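Side-chain contacts in inorganic polyphosphate/ATP-glucomannokinase (Arthrobacter sp., PDB 1WOQ), which phosphorylates glucose and mannose, drawing the phosphoryl group from either inorganic polyphosphate or ATP: residues Val144-Leu149 and Gly154-Phe159; Leu169-Leu172 and His177-Glu180. One frame throughout, in Å; residues are numbered along the deposited sequence.

Interaction 1 (Val144-Leu149 and Gly154-Phe159). With BGC (beta-D-glucopyranose), chain C.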
ATOM      1  N   VAL A 144      10.167  -8.002   9.378  1.00 13.58           N
ATOM      2  CA  VAL A 144      10.146  -7.978   7.920  1.00 12.95           C
ATOM      3  C   VAL A 144       9.621  -6.607   7.519  1.00 13.48           C
ATOM      4  O   VAL A 144       8.523  -6.221   7.908  1.00 13.46           O
ATOM      5  CB  VAL A 144       9.215  -9.078   7.351  1.00 13.72           C
ATOM      6  CG1 VAL A 144       9.084  -8.928   5.840  1.00 14.76           C
ATOM      7  CG2 VAL A 144       9.782 -10.457   7.694  1.00 15.06           C
ATOM      8  N   LEU A 145      10.399  -5.863   6.743  1.00 13.97           N
ATOM      9  CA  LEU A 145       9.963  -4.531   6.343  1.00 12.78           C
ATOM     10  C   LEU A 145       9.672  -4.454   4.856  1.00 13.27           C
ATOM     11  O   LEU A 145      10.544  -4.698   4.027  1.00 13.87           O
ATOM     12  CB  LEU A 145      11.023  -3.491   6.731  1.00 12.19           C
ATOM     13  CG  LEU A 145      11.402  -3.479   8.218  1.00 13.42           C
ATOM     14  CD1 LEU A 145      12.499  -2.447   8.463  1.00 13.98           C
ATOM     15  CD2 LEU A 145      10.173  -3.169   9.061  1.00 14.25           C
ATOM     16  N   VAL A 146       8.426  -4.125   4.528  1.00 12.98           N
ATOM     17  CA  VAL A 146       8.007  -3.997   3.140  1.00 12.64           C
ATOM     18  C   VAL A 146       8.064  -2.509   2.804  1.00 13.68           C
ATOM     19  O   VAL A 146       7.306  -1.711   3.351  1.00 14.14           O
ATOM     20  CB  VAL A 146       6.568  -4.521   2.949  1.00 14.19           C
ATOM     21  CG1 VAL A 146       6.205  -4.527   1.467  1.00 14.59           C
ATOM     22  CG2 VAL A 146       6.454  -5.927   3.521  1.00 14.25           C
ATOM     23  N   ILE A 147       8.991  -2.145   1.926  1.00 12.39           N
ATOM     24  CA  ILE A 147       9.171  -0.754   1.531  1.00 13.26           C
ATOM     25  C   ILE A 147       8.631  -0.575   0.118  1.00 14.27           C
ATOM     26  O   ILE A 147       9.092  -1.240  -0.806  1.00 14.07           O
ATOM     27  CB  ILE A 147      10.671  -0.376   1.537  1.00 13.32           C
ATOM     28  CG1 ILE A 147      11.270  -0.619   2.928  1.00 14.65           C
ATOM     29  CG2 ILE A 147      10.852   1.068   1.098  1.00 13.99           C
ATOM     30  CD1 ILE A 147      10.646   0.214   4.046  1.00 15.42           C
ATOM     31  N   THR A 148       7.655   0.315  -0.049  1.00 15.15           N
ATOM     32  CA  THR A 148       7.087   0.551  -1.371  1.00 15.58           C
ATOM     33  C   THR A 148       7.639   1.837  -1.986  1.00 16.28           C
ATOM     34  O   THR A 148       7.713   2.880  -1.329  1.00 14.60           O
ATOM     35  CB  THR A 148       5.540   0.620  -1.317  1.00 16.25           C
ATOM     36  OG1 THR A 148       5.125   1.749  -0.539  1.00 17.15           O
ATOM     37  CG2 THR A 148       4.984  -0.645  -0.683  1.00 15.63           C
ATOM     38  N   LEU A 149       8.034   1.751  -3.251  1.00 15.50           N
ATOM     39  CA  LEU A 149       8.589   2.896  -3.965  1.00 17.01           C
ATOM     40  C   LEU A 149       7.630   3.369  -5.056  1.00 17.23           C
ATOM     41  O   LEU A 149       7.376   2.654  -6.019  1.00 17.22           O
ATOM     42  CB  LEU A 149       9.936   2.511  -4.584  1.00 17.13           C
ATOM     43  CG  LEU A 149      10.975   1.940  -3.610  1.00 16.51           C
ATOM     44  CD1 LEU A 149      12.180   1.434  -4.384  1.00 17.78           C
ATOM     45  CD2 LEU A 149      11.389   3.014  -2.609  1.00 15.16           C
ATOM     46  N   GLY A 154       6.386   4.096   1.014  1.00 11.77           N
ATOM     47  CA  GLY A 154       5.552   3.522   2.046  1.00 11.27           C
ATOM     48  C   GLY A 154       6.310   2.441   2.776  1.00 11.31           C
ATOM     49  O   GLY A 154       7.329   1.947   2.288  1.00 12.10           O
ATOM     50  N   SER A 155       5.825   2.078   3.956  1.00 10.06           N
ATOM     51  CA  SER A 155       6.473   1.031   4.724  1.00 11.11           C
ATOM     52  C   SER A 155       5.478   0.270   5.576  1.00 12.17           C
ATOM     53  O   SER A 155       4.664   0.869   6.281  1.00 12.40           O
ATOM     54  CB  SER A 155       7.554   1.612   5.641  1.00 12.47           C
ATOM     55  OG  SER A 155       6.987   2.472   6.617  1.00 14.49           O
ATOM     56  N   ALA A 156       5.548  -1.055   5.499  1.00 11.65           N
ATOM     57  CA  ALA A 156       4.705  -1.919   6.309  1.00 12.51           C
ATOM     58  C   ALA A 156       5.673  -2.617   7.258  1.00 12.83           C
ATOM     59  O   ALA A 156       6.625  -3.266   6.815  1.00 13.18           O
ATOM     60  CB  ALA A 156       3.995  -2.953   5.440  1.00 10.82           C
ATOM     61  N   PHE A 157       5.440  -2.465   8.554  1.00 12.05           N
ATOM     62  CA  PHE A 157       6.290  -3.085   9.563  1.00 13.59           C
ATOM     63  C   PHE A 157       5.613  -4.386   9.990  1.00 12.85           C
ATOM     64  O   PHE A 157       4.555  -4.372  10.619  1.00 14.37           O
ATOM     65  CB  PHE A 157       6.446  -2.138  10.761  1.00 12.53           C
ATOM     66  CG  PHE A 157       7.615  -2.467  11.657  1.00 12.03           C
ATOM     67  CD1 PHE A 157       8.631  -1.535  11.857  1.00 13.76           C
ATOM     68  CD2 PHE A 157       7.692  -3.696  12.308  1.00 13.57           C
ATOM     69  CE1 PHE A 157       9.713  -1.824  12.697  1.00 15.16           C
ATOM     70  CE2 PHE A 157       8.766  -3.998  13.146  1.00 13.89           C
ATOM     71  CZ  PHE A 157       9.779  -3.059  13.342  1.00 14.17           C
ATOM     72  N   ILE A 158       6.223  -5.509   9.623  1.00 13.53           N
ATOM     73  CA  ILE A 158       5.693  -6.826   9.955  1.00 13.55           C
ATOM     74  C   ILE A 158       6.608  -7.485  10.990  1.00 14.17           C
ATOM     75  O   ILE A 158       7.827  -7.441  10.853  1.00 13.68           O
ATOM     76  CB  ILE A 158       5.645  -7.746   8.702  1.00 15.90           C
ATOM     77  CG1 ILE A 158       4.867  -7.069   7.568  1.00 15.84           C
ATOM     78  CG2 ILE A 158       4.999  -9.086   9.056  1.00 14.23           C
ATOM     79  CD1 ILE A 158       3.419  -6.759   7.902  1.00 18.63           C
ATOM     80  N   PHE A 159       6.020  -8.067  12.032  1.00 15.01           N
ATOM     81  CA  PHE A 159       6.803  -8.765  13.051  1.00 14.89           C
ATOM     82  C   PHE A 159       6.129 -10.093  13.363  1.00 15.79           C
ATOM     83  O   PHE A 159       4.979 -10.128  13.809  1.00 16.06           O
ATOM     84  CB  PHE A 159       6.926  -7.946  14.336  1.00 16.05           C
ATOM     85  CG  PHE A 159       7.851  -8.568  15.345  1.00 17.72           C
ATOM     86  CD1 PHE A 159       9.217  -8.643  15.097  1.00 16.00           C
ATOM     87  CD2 PHE A 159       7.352  -9.132  16.517  1.00 19.75           C
ATOM     88  CE1 PHE A 159      10.079  -9.273  15.992  1.00 18.85           C
ATOM     89  CE2 PHE A 159       8.205  -9.766  17.422  1.00 19.55           C
ATOM     90  CZ  PHE A 159       9.571  -9.836  17.157  1.00 18.98           C
TER
HETATM   91  C2  BGC C 290       2.667   8.375   3.033  1.00 13.64           C
HETATM   92  C3  BGC C 290       2.401   6.927   3.465  1.00 11.49           C
HETATM   93  C4  BGC C 290       2.156   6.047   2.230  1.00 12.77           C
HETATM   94  C5  BGC C 290       3.323   6.202   1.244  1.00 13.44           C
HETATM   95  C6  BGC C 290       3.135   5.432  -0.049  1.00 15.12           C
HETATM   96  C1  BGC C 290       3.826   8.396   2.032  1.00 13.33           C
HETATM   97  O1  BGC C 290       4.066   9.687   1.592  1.00 16.49           O
HETATM   98  O2  BGC C 290       2.989   9.166   4.164  1.00 12.64           O
HETATM   99  O3  BGC C 290       1.278   6.873   4.331  1.00 11.76           O
HETATM  100  O4  BGC C 290       2.038   4.684   2.624  1.00 12.12           O
HETATM  101  O5  BGC C 290       3.492   7.594   0.895  1.00 14.15           O
HETATM  102  O6  BGC C 290       1.895   5.748  -0.665  1.00 15.80           O
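G154 opens the second segment opposite T148, an antiparallel hydrogen-bonded pair whose backbones exchange two bonds, T148 N donating to G154 O and G154 N to T148 O. With its hydroxyl set between backbone N and carbonyl carbon (chi1 65°), T148 brings OG1 to 3.1 Å from G154 N as a second, weak acceptor. The same hydroxyl occupies the space a beta carbon at G154 would need, so the missing side chain lets threonine and sugar both come close: G154 CA lies 3.6 Å from C5 of the bound glucose. S155 turns to the other face of the sheet, where its CB meets the terminal CD1 of I147 at 3.7 Å. Its hydroxyl is engaged beyond the hairpin, with A167 O and L169 N. A156 returns to the face of T148 and V146; its CB sits 3.9 Å from V146 CB, and two backbone bonds flank this pair. At F157 the side chain runs alongside L145, both pointing the same way, and L145 CD2 rests over one ring face, 3.8 Å from the ring centroid and 19° off its normal, a CH-pi contact. An edge-to-face contact with F213 further confines that ring. I158 pairs with V144 through two more backbone bonds, V144 N to I158 O and I158 N to V144 O, while their CB atoms approach to 4.0 Å. This regular alternation of pairs illustrates a two-stranded beta hairpin; strand 143-149 is the middle strand of a mixed five-stranded sheet, with 153-159 beside it, in an ROK-family kinase of the actin-like ATPase clan, and the turn end of the hairpin is directed at the glucose pocket.

Interaction 2 (Leu169-Leu172 and His177-Glu180); sequences LGHL and HDAE. With BGC (beta-D-glucopyranose), chain C.
H171 spans the gap between D178 and the bound glucose, one ring nitrogen serving each. ND1 donates to D178 OD2 at 2.6 Å, with the acceptor in the ring plane and using its syn lone pair, although ring and carboxylate are turned 53° apart. At the far side NE2 donates to glucose O2 (2.8 Å) and, at 3.2 Å, to O1. D178 OD2 takes a second bond from a water that also donates to H171 O; the ring's rotation is probably fixed by its bonds at both ends. Were H171 replaced by an alanine, D178 OD2 would probably lose its ring donor and glucose O2 its N-H partner. E180 has CG between backbone N and carbonyl carbon (chi1 66°), and from there the extended chain carries OE1 to 2.6 Å from glucose O1; OE1 accepts from I153 N. Two backbone bonds join the segments: E180 N reaches G170 O (3.1 Å) and A179 N reaches L172 O (2.8 Å). D178, the N-cap, accepts a weak capping bond at OD1 from E180 N. The loop after strand 162-164 is thereby tied to the start of helix 179-183, while L172 and A179 lean on helix 195-213.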
ATOM      1  N   LEU A 169       8.100   4.999   7.603  1.00 11.80           N
ATOM      2  CA  LEU A 169       9.527   5.059   7.302  1.00 13.61           C
ATOM      3  C   LEU A 169       9.881   5.850   6.051  1.00 12.27           C
ATOM      4  O   LEU A 169      11.053   6.151   5.816  1.00 12.49           O
ATOM      5  CB  LEU A 169      10.096   3.639   7.204  1.00 14.47           C
ATOM      6  CG  LEU A 169      10.670   3.016   8.484  1.00 21.15           C
ATOM      7  CD1 LEU A 169       9.988   3.560   9.721  1.00 20.21           C
ATOM      8  CD2 LEU A 169      10.549   1.502   8.404  1.00 16.65           C
ATOM      9  N   GLY A 170       8.876   6.184   5.248  1.00 12.31           N
ATOM     10  CA  GLY A 170       9.133   6.970   4.057  1.00 12.41           C
ATOM     11  C   GLY A 170       9.409   8.400   4.474  1.00 14.06           C
ATOM     12  O   GLY A 170       9.855   9.219   3.667  1.00 14.15           O
ATOM     13  N   HIS A 171       9.161   8.700   5.747  1.00 12.74           N
ATOM     14  CA  HIS A 171       9.374  10.044   6.259  1.00 13.49           C
ATOM     15  C   HIS A 171      10.514  10.171   7.252  1.00 14.04           C
ATOM     16  O   HIS A 171      10.599  11.141   8.008  1.00 13.80           O
ATOM     17  CB  HIS A 171       8.060  10.597   6.820  1.00 14.59           C
ATOM     18  CG  HIS A 171       7.022  10.804   5.760  1.00 15.65           C
ATOM     19  ND1 HIS A 171       7.213  11.670   4.704  1.00 15.74           N
ATOM     20  CD2 HIS A 171       5.838  10.189   5.533  1.00 14.97           C
ATOM     21  CE1 HIS A 171       6.194  11.574   3.870  1.00 15.35           C
ATOM     22  NE2 HIS A 171       5.345  10.681   4.348  1.00 15.67           N
ATOM     23  N   LEU A 172      11.387   9.172   7.251  1.00 11.96           N
ATOM     24  CA  LEU A 172      12.577   9.224   8.076  1.00 12.66           C
ATOM     25  C   LEU A 172      13.365  10.348   7.422  1.00 14.64           C
ATOM     26  O   LEU A 172      13.232  10.574   6.218  1.00 14.77           O
ATOM     27  CB  LEU A 172      13.394   7.938   7.934  1.00 13.44           C
ATOM     28  CG  LEU A 172      12.921   6.653   8.605  1.00 11.13           C
ATOM     29  CD1 LEU A 172      13.718   5.465   8.062  1.00 14.83           C
ATOM     30  CD2 LEU A 172      13.106   6.779  10.112  1.00 12.64           C
ATOM     31  N   HIS A 177      17.109  15.526   4.395  1.00 14.82           N
ATOM     32  CA  HIS A 177      15.826  15.560   3.703  1.00 15.45           C
ATOM     33  C   HIS A 177      14.861  14.464   4.094  1.00 15.20           C
ATOM     34  O   HIS A 177      15.263  13.395   4.535  1.00 14.47           O
ATOM     35  CB  HIS A 177      16.023  15.450   2.191  1.00 17.27           C
ATOM     36  CG  HIS A 177      16.562  16.689   1.557  1.00 20.13           C
ATOM     37  ND1 HIS A 177      17.882  16.820   1.185  1.00 21.48           N
ATOM     38  CD2 HIS A 177      15.960  17.857   1.234  1.00 20.37           C
ATOM     39  CE1 HIS A 177      18.070  18.016   0.661  1.00 20.91           C
ATOM     40  NE2 HIS A 177      16.920  18.665   0.679  1.00 22.57           N
ATOM     41  N   ASP A 178      13.575  14.742   3.909  1.00 14.58           N
ATOM     42  CA  ASP A 178      12.547  13.748   4.159  1.00 16.68           C
ATOM     43  C   ASP A 178      12.923  12.683   3.126  1.00 14.76           C
ATOM     44  O   ASP A 178      13.064  12.991   1.945  1.00 13.49           O
ATOM     45  CB  ASP A 178      11.173  14.358   3.870  1.00 18.47           C
ATOM     46  CG  ASP A 178      10.074  13.329   3.848  1.00 20.55           C
ATOM     47  OD1 ASP A 178       9.941  12.630   2.822  1.00 26.59           O
ATOM     48  OD2 ASP A 178       9.348  13.217   4.854  1.00 20.70           O
ATOM     49  N   ALA A 179      13.105  11.442   3.571  1.00 14.93           N
ATOM     50  CA  ALA A 179      13.532  10.361   2.686  1.00 14.65           C
ATOM     51  C   ALA A 179      12.852  10.269   1.323  1.00 14.67           C
ATOM     52  O   ALA A 179      13.527  10.185   0.300  1.00 14.00           O
ATOM     53  CB  ALA A 179      13.417   9.019   3.405  1.00 15.64           C
ATOM     54  N   GLU A 180      11.524  10.288   1.295  1.00 15.50           N
ATOM     55  CA  GLU A 180      10.831  10.158   0.021  1.00 15.84           C
ATOM     56  C   GLU A 180      10.965  11.348  -0.917  1.00 16.28           C
ATOM     57  O   GLU A 180      10.741  11.207  -2.118  1.00 16.27           O
ATOM     58  CB  GLU A 180       9.344   9.838   0.235  1.00 16.79           C
ATOM     59  CG  GLU A 180       8.528  10.927   0.895  1.00 18.43           C
ATOM     60  CD  GLU A 180       7.037  10.657   0.793  1.00 20.96           C
ATOM     61  OE1 GLU A 180       6.633   9.497   1.003  1.00 18.28           O
ATOM     62  OE2 GLU A 180       6.272  11.602   0.506  1.00 20.68           O
TER
HETATM   63  C2  BGC C 290       2.667   8.375   3.033  1.00 13.64           C
HETATM   64  C3  BGC C 290       2.401   6.927   3.465  1.00 11.49           C
HETATM   65  C4  BGC C 290       2.156   6.047   2.230  1.00 12.77           C
HETATM   66  C5  BGC C 290       3.323   6.202   1.244  1.00 13.44           C
HETATM   67  C6  BGC C 290       3.135   5.432  -0.049  1.00 15.12           C
HETATM   68  C1  BGC C 290       3.826   8.396   2.032  1.00 13.33           C
HETATM   69  O1  BGC C 290       4.066   9.687   1.592  1.00 16.49           O
HETATM   70  O2  BGC C 290       2.989   9.166   4.164  1.00 12.64           O
HETATM   71  O3  BGC C 290       1.278   6.873   4.331  1.00 11.76           O
HETATM   72  O4  BGC C 290       2.038   4.684   2.624  1.00 12.12           O
HETATM   73  O5  BGC C 290       3.492   7.594   0.895  1.00 14.15           O
HETATM   74  O6  BGC C 290       1.895   5.748  -0.665  1.00 15.80           O
HETATM   75  O   HOH W   1       9.996  13.755   7.377  1.00 29.91           O

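How the interactions relate
S155 OG lies 2.9 Å from L169 N, a probable hydrogen bond through which interactions 1 and 2 meet directly, joining the second hairpin strand to the 169-172 loop. Interaction 1 closes before interaction 2 opens, and their centres are 13 Å apart. Both also reach the same glucose: the hairpin lends a glycine CA beside C5 of the sugar ring, whereas segments 169-172 and 177-180 supply polar side chains to its hydroxyls. I153, the first residue of strand 153-159, just before the segment 154-159, links them again by donating its N-H to E180 OE1. D123, E168 and N96 provide further hydrogen bonds to the sugar.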